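Local coordinates for protein SAM-dependent O-methyltransferase (Thermotoga maritima, PDB 1O54) that probably methylates N1 of adenosine 58 in tRNA, using S-adenosyl-L-methionine as methyl donor, and works as a homotetramer, at residues E65-S70 with G75-P80; D114-T119 with R132-S137; A125-L130 with G138-Y143; L152-L157 with G161-V166. All blocks are in the same frame, centred on the assembly; numbering follows the deposited sequence.

Contact 1: residues E65-S70 with G75-P80; sequences EIIRTS and GYILIP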
# COMPACT_ATOMS: atom_id res chain seq x y z
N GLU A 65 -30.72 4.33 -20.87
CA GLU A 65 -32.00 3.61 -20.86
C GLU A 65 -31.84 2.12 -20.56
O GLU A 65 -30.79 1.52 -20.79
CB GLU A 65 -32.73 3.80 -22.19
CG GLU A 65 -33.12 5.23 -22.50
CD GLU A 65 -33.94 5.36 -23.79
OE1 GLU A 65 -34.75 4.47 -24.12
OE2 GLU A 65 -33.77 6.37 -24.47
N ILE A 66 -32.94 1.53 -20.09
CA ILE A 66 -33.03 0.11 -19.76
C ILE A 66 -33.20 -0.76 -21.00
O ILE A 66 -33.93 -0.43 -21.95
CB ILE A 66 -34.23 -0.10 -18.80
CG1 ILE A 66 -33.88 0.49 -17.43
CG2 ILE A 66 -34.60 -1.57 -18.70
CD1 ILE A 66 -35.04 0.67 -16.49
N ILE A 67 -32.55 -1.92 -20.94
CA ILE A 67 -32.75 -3.00 -21.89
C ILE A 67 -32.95 -4.27 -21.05
O ILE A 67 -32.23 -4.48 -20.08
CB ILE A 67 -31.56 -3.10 -22.89
CG1 ILE A 67 -31.77 -4.21 -23.93
CG2 ILE A 67 -30.25 -3.36 -22.17
CD1 ILE A 67 -32.81 -3.90 -24.95
N ARG A 68 -33.95 -5.07 -21.41
CA ARG A 68 -34.23 -6.33 -20.74
C ARG A 68 -33.81 -7.51 -21.62
O ARG A 68 -33.95 -7.48 -22.84
CB ARG A 68 -35.74 -6.47 -20.49
CG ARG A 68 -36.32 -5.45 -19.52
CD ARG A 68 -36.52 -5.99 -18.12
NE ARG A 68 -36.94 -4.95 -17.19
CZ ARG A 68 -36.88 -5.08 -15.87
NH1 ARG A 68 -36.45 -6.20 -15.31
NH2 ARG A 68 -37.26 -4.06 -15.10
N THR A 69 -33.30 -8.56 -20.97
CA THR A 69 -32.99 -9.79 -21.68
C THR A 69 -34.29 -10.56 -21.81
O THR A 69 -35.28 -10.23 -21.16
CB THR A 69 -31.99 -10.66 -20.92
OG1 THR A 69 -32.61 -11.19 -19.74
CG2 THR A 69 -30.79 -9.84 -20.42
N SER A 70 -34.26 -11.59 -22.64
CA SER A 70 -35.39 -12.51 -22.77
C SER A 70 -35.86 -13.10 -21.43
O SER A 70 -37.04 -13.45 -21.28
CB SER A 70 -35.02 -13.65 -23.72
OG SER A 70 -33.84 -14.29 -23.29
N GLY A 75 -30.82 -4.57 -17.66
CA GLY A 75 -29.53 -3.94 -17.91
C GLY A 75 -29.70 -2.52 -18.38
O GLY A 75 -30.81 -2.07 -18.64
N TYR A 76 -28.58 -1.82 -18.51
CA TYR A 76 -28.57 -0.44 -19.00
C TYR A 76 -27.63 -0.29 -20.19
O TYR A 76 -26.55 -0.87 -20.22
CB TYR A 76 -28.11 0.46 -17.86
CG TYR A 76 -29.15 0.60 -16.79
CD1 TYR A 76 -29.11 -0.21 -15.66
CD2 TYR A 76 -30.16 1.54 -16.91
CE1 TYR A 76 -30.07 -0.06 -14.67
CE2 TYR A 76 -31.12 1.69 -15.93
CZ TYR A 76 -31.07 0.88 -14.81
OH TYR A 76 -32.03 1.04 -13.83
N ILE A 77 -28.02 0.57 -21.14
CA ILE A 77 -27.21 0.86 -22.33
C ILE A 77 -26.32 2.04 -22.01
O ILE A 77 -26.81 3.09 -21.55
CB ILE A 77 -28.14 1.23 -23.52
CG1 ILE A 77 -29.10 0.09 -23.86
CG2 ILE A 77 -27.32 1.64 -24.74
CD1 ILE A 77 -30.39 0.56 -24.56
N LEU A 78 -25.02 1.86 -22.25
CA LEU A 78 -24.01 2.87 -21.96
C LEU A 78 -23.10 3.03 -23.17
O LEU A 78 -23.00 2.13 -24.01
CB LEU A 78 -23.18 2.50 -20.72
CG LEU A 78 -23.98 2.25 -19.42
CD1 LEU A 78 -23.08 1.77 -18.33
CD2 LEU A 78 -24.76 3.49 -18.95
N ILE A 79 -22.44 4.18 -23.23
CA ILE A 79 -21.43 4.45 -24.21
C ILE A 79 -20.13 4.07 -23.50
O ILE A 79 -19.83 4.61 -22.45
CB ILE A 79 -21.39 5.93 -24.62
CG1 ILE A 79 -22.71 6.39 -25.25
CG2 ILE A 79 -20.24 6.16 -25.60
CD1 ILE A 79 -23.16 5.60 -26.42
N PRO A 80 -19.37 3.16 -24.05
CA PRO A 80 -18.10 2.78 -23.41
C PRO A 80 -17.12 3.93 -23.33
O PRO A 80 -17.02 4.76 -24.26
CB PRO A 80 -17.53 1.68 -24.32
CG PRO A 80 -18.43 1.54 -25.43
CD PRO A 80 -19.58 2.48 -25.31
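Tyr76 lies beside Ile66, both side chains pointing the same way from one face of a two-stranded antiparallel pairing. Ile66 CG1 comes to 3.4 Å from Tyr76 CE2, oblique to the ring. Ile66 CD1 runs on along the ring to its hydroxyl end. Tyr76 CG is anti to its own carbonyl carbon (chi1 -72°), which brings the ring over next to the isoleucine. The two residues form a non-hydrogen-bonded pair. Next to them Ile67 and Gly75 form a hydrogen-bonded pair: Ile67 N donates to Gly75 O at 2.9 Å, and Gly75 N to Ile67 O at 2.8 Å. Ile77 N closes the set on Glu65 O at 2.9 Å. On the other face Ile67 CG2 meets Ile77 CG1 at 4.0 Å. The hydroxyl of Tyr76 bonds to the backbone O of Arg272 of the second subunit. A serine in place of Tyr76 would probably leave one flank of Ile66 without its cover and that Arg272 carbonyl without this partner. The pairing is a beta hairpin at the edge, within this chain, of a four-stranded antiparallel sheet. Strand 25-30 flanks strand 74-78 on its other side, and Ile53 of strand 51-54 packs on Ile67.

Contact 2: residues D114-T119 with R132-S137; sequences DRIIDT and RAVGSS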
# COMPACT_ATOMS: atom_id res chain seq x y z
N ASP A 114 1.34 19.37 -28.62
CA ASP A 114 2.57 18.65 -28.38
C ASP A 114 2.83 17.61 -29.47
O ASP A 114 1.90 17.03 -30.07
CB ASP A 114 2.58 17.92 -27.06
CG ASP A 114 2.96 18.77 -25.88
OD1 ASP A 114 3.34 19.96 -26.06
OD2 ASP A 114 2.88 18.27 -24.72
N ARG A 115 4.11 17.42 -29.73
CA ARG A 115 4.63 16.34 -30.55
C ARG A 115 5.24 15.31 -29.59
O ARG A 115 6.15 15.64 -28.80
CB ARG A 115 5.68 16.86 -31.53
CG ARG A 115 5.07 17.77 -32.61
CD ARG A 115 6.07 18.68 -33.34
NE ARG A 115 7.02 17.89 -34.12
CZ ARG A 115 8.31 17.68 -33.80
NH1 ARG A 115 8.84 18.19 -32.70
NH2 ARG A 115 9.08 16.99 -34.62
N ILE A 116 4.77 14.08 -29.68
CA ILE A 116 5.08 13.03 -28.72
C ILE A 116 5.53 11.78 -29.49
O ILE A 116 4.89 11.41 -30.47
CB ILE A 116 3.80 12.65 -27.95
CG1 ILE A 116 3.19 13.85 -27.22
CG2 ILE A 116 4.11 11.48 -26.99
CD1 ILE A 116 4.03 14.43 -26.18
N ILE A 117 6.59 11.13 -29.03
CA ILE A 117 7.00 9.82 -29.58
C ILE A 117 6.48 8.75 -28.61
O ILE A 117 6.64 8.88 -27.40
CB ILE A 117 8.52 9.74 -29.77
CG1 ILE A 117 8.94 10.61 -30.98
CG2 ILE A 117 9.02 8.32 -29.93
CD1 ILE A 117 10.41 10.83 -31.09
N ASP A 118 5.92 7.69 -29.16
CA ASP A 118 5.45 6.54 -28.40
C ASP A 118 6.03 5.29 -29.05
O ASP A 118 5.87 5.08 -30.24
CB ASP A 118 3.93 6.51 -28.49
CG ASP A 118 3.31 5.34 -27.75
OD1 ASP A 118 2.36 4.70 -28.31
OD2 ASP A 118 3.71 4.97 -26.64
N THR A 119 6.71 4.45 -28.29
CA THR A 119 7.20 3.20 -28.85
C THR A 119 7.51 2.18 -27.75
O THR A 119 8.02 2.59 -26.74
CB THR A 119 8.45 3.47 -29.69
OG1 THR A 119 8.81 2.30 -30.46
CG2 THR A 119 9.69 3.82 -28.87
N ARG A 132 -5.35 11.54 -26.97
CA ARG A 132 -6.35 12.43 -26.38
C ARG A 132 -5.67 13.68 -25.85
O ARG A 132 -6.17 14.81 -26.05
CB ARG A 132 -7.12 11.75 -25.26
CG ARG A 132 -8.16 10.82 -25.76
CD ARG A 132 -9.12 10.45 -24.67
NE ARG A 132 -10.30 9.81 -25.21
CZ ARG A 132 -11.26 9.30 -24.44
NH1 ARG A 132 -11.15 9.37 -23.14
NH2 ARG A 132 -12.31 8.75 -25.00
N ALA A 133 -4.53 13.51 -25.19
CA ALA A 133 -3.85 14.61 -24.56
C ALA A 133 -3.19 15.64 -25.50
O ALA A 133 -3.03 16.79 -25.11
CB ALA A 133 -2.81 14.10 -23.57
N VAL A 134 -2.78 15.25 -26.70
CA VAL A 134 -2.12 16.21 -27.60
C VAL A 134 -3.11 17.16 -28.29
O VAL A 134 -2.72 18.10 -28.99
CB VAL A 134 -1.22 15.53 -28.65
CG1 VAL A 134 -0.12 14.63 -27.98
CG2 VAL A 134 -2.05 14.72 -29.61
N GLY A 135 -4.41 16.85 -28.16
CA GLY A 135 -5.44 17.66 -28.81
C GLY A 135 -5.50 17.46 -30.31
O GLY A 135 -4.77 16.65 -30.89
N SER A 136 -6.39 18.20 -30.97
CA SER A 136 -6.47 18.10 -32.42
C SER A 136 -5.25 18.65 -33.16
O SER A 136 -5.03 18.31 -34.33
CB SER A 136 -7.73 18.81 -32.95
OG SER A 136 -7.66 20.21 -32.70
N SER A 137 -4.48 19.52 -32.51
CA SER A 137 -3.33 20.19 -33.15
C SER A 137 -1.95 19.53 -32.92
O SER A 137 -0.95 19.92 -33.54
CB SER A 137 -3.27 21.68 -32.72
OG SER A 137 -2.83 21.83 -31.36
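Ile116 and Val134 meet at a slant, one from strand 115-119 and the other from the C-terminal part of helix 125-134. Each CA-CB bond points toward the opposite segment. The touch is made by one carbon from each side: Ile116 CG1 lies 3.5 Å from Val134 CG1, a tight approach for two carbons. Both of these carbons are anti to their own carbonyl carbon, with chi1 -58° in Ile116 and -57° in Val134, and this turns them onto each other. Val134 also leans over the start of the strand. Its CB is 3.7 Å from Asp114 O, and its CG1 is at a similar distance from the same oxygen. The valine therefore sits against both a methylene group and a backbone carbonyl. Asp114 adds little with its side chain, whose CB is 4.4 Å from Val134 CG1. Its carboxylate is engaged elsewhere, with OD1 in a salt bridge to Lys111. Val110 and Val140 also touch Val134, while Leu130 and Ala184 touch Ile116. The contact is thus one piece of the larger apolar layer between helix and sheet in a beta-alpha-beta unit. No hydrogen bond joins the two segments. All three touching residues are buried, and the end of the helix is held against the strand by close apolar packing, without any directional polar bond between them.

Contact 3: residues A125-L130 with G138-Y143; sequences AMCAVL and GKVFAY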
# COMPACT_ATOMS: atom_id res chain seq x y z
N ALA A 125 -3.21 1.11 -26.39
CA ALA A 125 -3.90 1.62 -25.19
C ALA A 125 -3.24 2.90 -24.66
O ALA A 125 -3.90 3.94 -24.47
CB ALA A 125 -3.98 0.55 -24.11
N MET A 126 -1.93 2.87 -24.44
CA MET A 126 -1.22 4.06 -23.98
C MET A 126 -1.22 5.14 -25.08
O MET A 126 -1.34 6.33 -24.80
CB MET A 126 0.20 3.73 -23.59
CG MET A 126 1.08 4.87 -23.31
SD MET A 126 0.49 5.64 -21.74
CE MET A 126 1.37 7.05 -21.62
N CYS A 127 -1.03 4.68 -26.31
CA CYS A 127 -1.10 5.54 -27.50
C CYS A 127 -2.37 6.40 -27.51
O CYS A 127 -2.33 7.63 -27.72
CB CYS A 127 -0.95 4.74 -28.78
SG CYS A 127 -0.55 5.87 -30.14
N ALA A 128 -3.49 5.75 -27.22
CA ALA A 128 -4.76 6.46 -27.15
C ALA A 128 -4.80 7.55 -26.10
O ALA A 128 -5.36 8.63 -26.34
CB ALA A 128 -5.88 5.44 -26.90
N VAL A 129 -4.24 7.27 -24.93
CA VAL A 129 -4.21 8.26 -23.86
C VAL A 129 -3.40 9.49 -24.31
O VAL A 129 -3.79 10.67 -24.10
CB VAL A 129 -3.62 7.65 -22.56
CG1 VAL A 129 -3.39 8.70 -21.51
CG2 VAL A 129 -4.56 6.56 -22.06
N LEU A 130 -2.24 9.23 -24.91
CA LEU A 130 -1.39 10.30 -25.41
C LEU A 130 -2.11 11.08 -26.51
O LEU A 130 -2.01 12.31 -26.56
CB LEU A 130 -0.07 9.69 -25.95
CG LEU A 130 0.81 9.00 -24.87
CD1 LEU A 130 1.98 8.25 -25.53
CD2 LEU A 130 1.31 9.99 -23.81
N GLY A 138 -1.90 18.56 -32.02
CA GLY A 138 -0.68 17.83 -31.71
C GLY A 138 -0.57 16.57 -32.55
O GLY A 138 -1.41 16.29 -33.42
N LYS A 139 0.44 15.77 -32.25
CA LYS A 139 0.66 14.53 -32.96
C LYS A 139 1.45 13.54 -32.12
O LYS A 139 2.41 13.95 -31.44
CB LYS A 139 1.44 14.78 -34.24
CG LYS A 139 1.44 13.61 -35.23
CD LYS A 139 0.04 13.30 -35.77
CE LYS A 139 -0.42 14.30 -36.82
NZ LYS A 139 -1.65 13.89 -37.58
N VAL A 140 1.05 12.27 -32.21
CA VAL A 140 1.80 11.16 -31.65
C VAL A 140 2.46 10.40 -32.79
O VAL A 140 1.79 9.95 -33.72
CB VAL A 140 0.91 10.22 -30.82
CG1 VAL A 140 1.74 9.10 -30.17
CG2 VAL A 140 0.18 11.03 -29.74
N PHE A 141 3.79 10.29 -32.71
CA PHE A 141 4.57 9.48 -33.68
C PHE A 141 4.80 8.15 -32.99
O PHE A 141 5.59 8.04 -32.03
CB PHE A 141 5.87 10.20 -34.03
CG PHE A 141 5.64 11.59 -34.55
CD1 PHE A 141 5.30 11.79 -35.86
CD2 PHE A 141 5.73 12.68 -33.70
CE1 PHE A 141 5.07 13.07 -36.35
CE2 PHE A 141 5.48 13.95 -34.17
CZ PHE A 141 5.14 14.16 -35.47
N ALA A 142 4.07 7.16 -33.46
CA ALA A 142 4.01 5.86 -32.82
C ALA A 142 4.79 4.82 -33.61
O ALA A 142 4.34 4.37 -34.68
CB ALA A 142 2.54 5.44 -32.65
N TYR A 143 5.95 4.44 -33.07
CA TYR A 143 6.83 3.52 -33.76
C TYR A 143 6.53 2.10 -33.31
O TYR A 143 6.61 1.78 -32.12
CB TYR A 143 8.26 3.87 -33.47
CG TYR A 143 8.76 5.12 -34.15
CD1 TYR A 143 8.37 6.37 -33.75
CD2 TYR A 143 9.71 5.03 -35.17
CE1 TYR A 143 8.87 7.52 -34.38
CE2 TYR A 143 10.20 6.15 -35.81
CZ TYR A 143 9.78 7.39 -35.41
OH TYR A 143 10.28 8.50 -36.05
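Helix 125-130 and strand 139-143 run nearly antiparallel, at 159° between their directions, with their axes 9.3 Å apart at the closest. That spacing leaves room for a single layer of side chains, and no hydrogen bond crosses it. Val140 is the middle piece. Its two methyls divide between two residues of the helix one turn apart. Val140 CG1 lies 4.0 Å from Cys127 SG, and Val140 CG2 lies 4.0 Å from Leu130 CB. The valine fork is set by chi1 of -177°: CG1 is anti to the backbone N, while CG2 stands beside it. Cys127 brings its sulfur to the strand in a comparable way, with SG anti to the backbone N (chi1 -164°). From there SG spans two residues on the same face of the strand, for it is also 4.0 Å from Ala142 CB. Leu130 meets the strand mainly with the base of its side chain, and the backbone carbon of the same residue is likewise close to Val140 CG2. All four residues are buried. Val140 and Ala142 point toward the helix, while Lys139 and Phe141 point away from it. The helix thus lies on one face of the sheet, in the unit formed by strand 115-119, helix 125-134 and strand 139-143. Asp118 of strand 115-119 touches Cys127, Leu130 and Val140. Val166 of strand 166-169, on the other side of strand 139-143, packs on Cys127 and Ala142.

Contact 4: residues L152-L157 with G161-V166; sequences LAESNL and GLIERV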
# COMPACT_ATOMS: atom_id res chain seq x y z
N LEU A 152 -3.25 -3.65 -35.45
CA LEU A 152 -4.19 -3.65 -34.30
C LEU A 152 -4.41 -2.26 -33.71
O LEU A 152 -5.54 -1.79 -33.50
CB LEU A 152 -3.70 -4.60 -33.21
CG LEU A 152 -4.53 -4.70 -31.91
CD1 LEU A 152 -6.00 -5.00 -32.19
CD2 LEU A 152 -3.92 -5.73 -30.98
N ALA A 153 -3.31 -1.57 -33.46
CA ALA A 153 -3.39 -0.21 -32.99
C ALA A 153 -4.10 0.72 -33.95
O ALA A 153 -4.89 1.57 -33.55
CB ALA A 153 -2.00 0.28 -32.69
N GLU A 154 -3.83 0.59 -35.25
CA GLU A 154 -4.50 1.40 -36.22
C GLU A 154 -6.02 1.15 -36.10
O GLU A 154 -6.81 2.10 -36.07
CB GLU A 154 -3.99 1.08 -37.63
CG GLU A 154 -4.67 1.86 -38.71
CD GLU A 154 -4.23 1.41 -40.10
OE1 GLU A 154 -4.06 0.19 -40.34
OE2 GLU A 154 -4.10 2.28 -40.93
N SER A 155 -6.40 -0.11 -36.01
CA SER A 155 -7.84 -0.48 -35.93
C SER A 155 -8.48 0.09 -34.66
O SER A 155 -9.51 0.77 -34.73
CB SER A 155 -8.01 -2.00 -35.94
OG SER A 155 -9.41 -2.32 -35.82
N ASN A 156 -7.83 -0.15 -33.53
CA ASN A 156 -8.32 0.39 -32.23
C ASN A 156 -8.42 1.90 -32.22
O ASN A 156 -9.47 2.46 -31.88
CB ASN A 156 -7.43 -0.09 -31.09
CG ASN A 156 -7.62 -1.55 -30.74
OD1 ASN A 156 -8.66 -2.15 -31.05
ND2 ASN A 156 -6.61 -2.15 -30.11
N LEU A 157 -7.32 2.60 -32.57
CA LEU A 157 -7.33 4.05 -32.61
C LEU A 157 -8.40 4.61 -33.54
O LEU A 157 -8.96 5.64 -33.27
CB LEU A 157 -5.95 4.63 -32.95
CG LEU A 157 -4.92 4.37 -31.85
CD1 LEU A 157 -3.51 4.49 -32.44
CD2 LEU A 157 -5.03 5.31 -30.66
N GLY A 161 -11.72 6.95 -32.29
CA GLY A 161 -11.82 8.33 -32.78
C GLY A 161 -10.56 9.15 -32.65
O GLY A 161 -10.59 10.39 -32.59
N LEU A 162 -9.43 8.46 -32.63
CA LEU A 162 -8.14 9.10 -32.36
C LEU A 162 -7.07 8.92 -33.46
O LEU A 162 -5.99 9.52 -33.39
CB LEU A 162 -7.62 8.54 -31.05
CG LEU A 162 -8.48 8.94 -29.83
CD1 LEU A 162 -8.12 8.03 -28.66
CD2 LEU A 162 -8.30 10.41 -29.50
N ILE A 163 -7.37 8.16 -34.50
CA ILE A 163 -6.33 7.88 -35.52
C ILE A 163 -5.77 9.09 -36.25
O ILE A 163 -4.60 9.10 -36.63
CB ILE A 163 -6.84 6.82 -36.51
CG1 ILE A 163 -5.70 6.30 -37.38
CG2 ILE A 163 -7.96 7.39 -37.39
CD1 ILE A 163 -4.62 5.62 -36.63
N GLU A 164 -6.58 10.14 -36.43
CA GLU A 164 -6.11 11.36 -37.06
C GLU A 164 -4.97 12.03 -36.29
O GLU A 164 -4.24 12.84 -36.85
CB GLU A 164 -7.25 12.37 -37.23
CG GLU A 164 -8.33 11.93 -38.20
CD GLU A 164 -9.31 10.92 -37.63
OE1 GLU A 164 -9.32 10.67 -36.39
OE2 GLU A 164 -10.10 10.37 -38.47
N ARG A 165 -4.82 11.68 -35.01
CA ARG A 165 -3.79 12.28 -34.16
C ARG A 165 -2.53 11.44 -34.02
O ARG A 165 -1.59 11.86 -33.35
CB ARG A 165 -4.37 12.53 -32.76
CG ARG A 165 -5.60 13.40 -32.72
CD ARG A 165 -6.10 13.59 -31.34
NE ARG A 165 -7.27 14.47 -31.32
CZ ARG A 165 -7.74 15.04 -30.22
NH1 ARG A 165 -7.15 14.82 -29.04
NH2 ARG A 165 -8.78 15.85 -30.31
N VAL A 166 -2.48 10.30 -34.70
CA VAL A 166 -1.40 9.35 -34.53
C VAL A 166 -0.86 8.93 -35.88
O VAL A 166 -1.61 8.52 -36.76
CB VAL A 166 -1.86 8.08 -33.77
CG1 VAL A 166 -0.71 7.13 -33.52
CG2 VAL A 166 -2.51 8.49 -32.43
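Leu157 O takes a hydrogen bond from Leu162 N at 2.9 Å, with an angle of 163° at the hydrogen. The amide approaches almost head-on, with a C=O...N angle of 161°. The amide nitrogens of Gly161 and Ile163 also stand near this oxygen, each 3.2 Å from Leu157 O. The side chain of Leu157 then meets three residues that follow the helix: two in the turn, and Val166 at the start of strand 166-169. Its CB packs on the tip of Ile163, where Leu157 CB and Ile163 CD1 are 4.0 Å apart. One branch, Leu157 CD1, rests between the two methyls of Val166, 4.0 Å from CG1 and 4.1 Å from CG2. The other branch, CD2, lies 4.2 Å from Leu162 CB. Leu157 crosses both Leu162 and Val166 at about a right angle. Ile163 CG1 is anti to the backbone N (chi1 -168°), and its CD1 reaches back along the helix to the backbone of Glu154. Leu162 and Val166 also touch helix 125-134, so the turn is packed from that side as well. Ile163 is only partly buried, and Glu154 is exposed. Gly161, with a positive phi, is the first residue to leave the helix. Its position and the bonds back into the last turn make a Schellman motif. The motif ends helix 147-159, and a short 3-10 segment at 163-165 leads on into strand 166-169 of the Rossmann-like methyltransferase fold.

Contact 1 comes first along the chain and closes a short hairpin loop in the N-terminal antiparallel sheet. Its centre is about 34 Å from that of contact 2. The other three contacts lie together in the Rossmann-like part. Contacts 2 and 3 cross, for their segments alternate: strand 115-119, helix 125-134 in two portions, then strand 139-143. Together they close the beta-alpha-beta crossover. Contact 4 follows in series and closes the turn from helix 147-159 to strand 166-169. Contact 4 joins contact 3 where Val140 N lies 2.9 Å from Arg165 O. Residues of all four contacts also reach the second subunit.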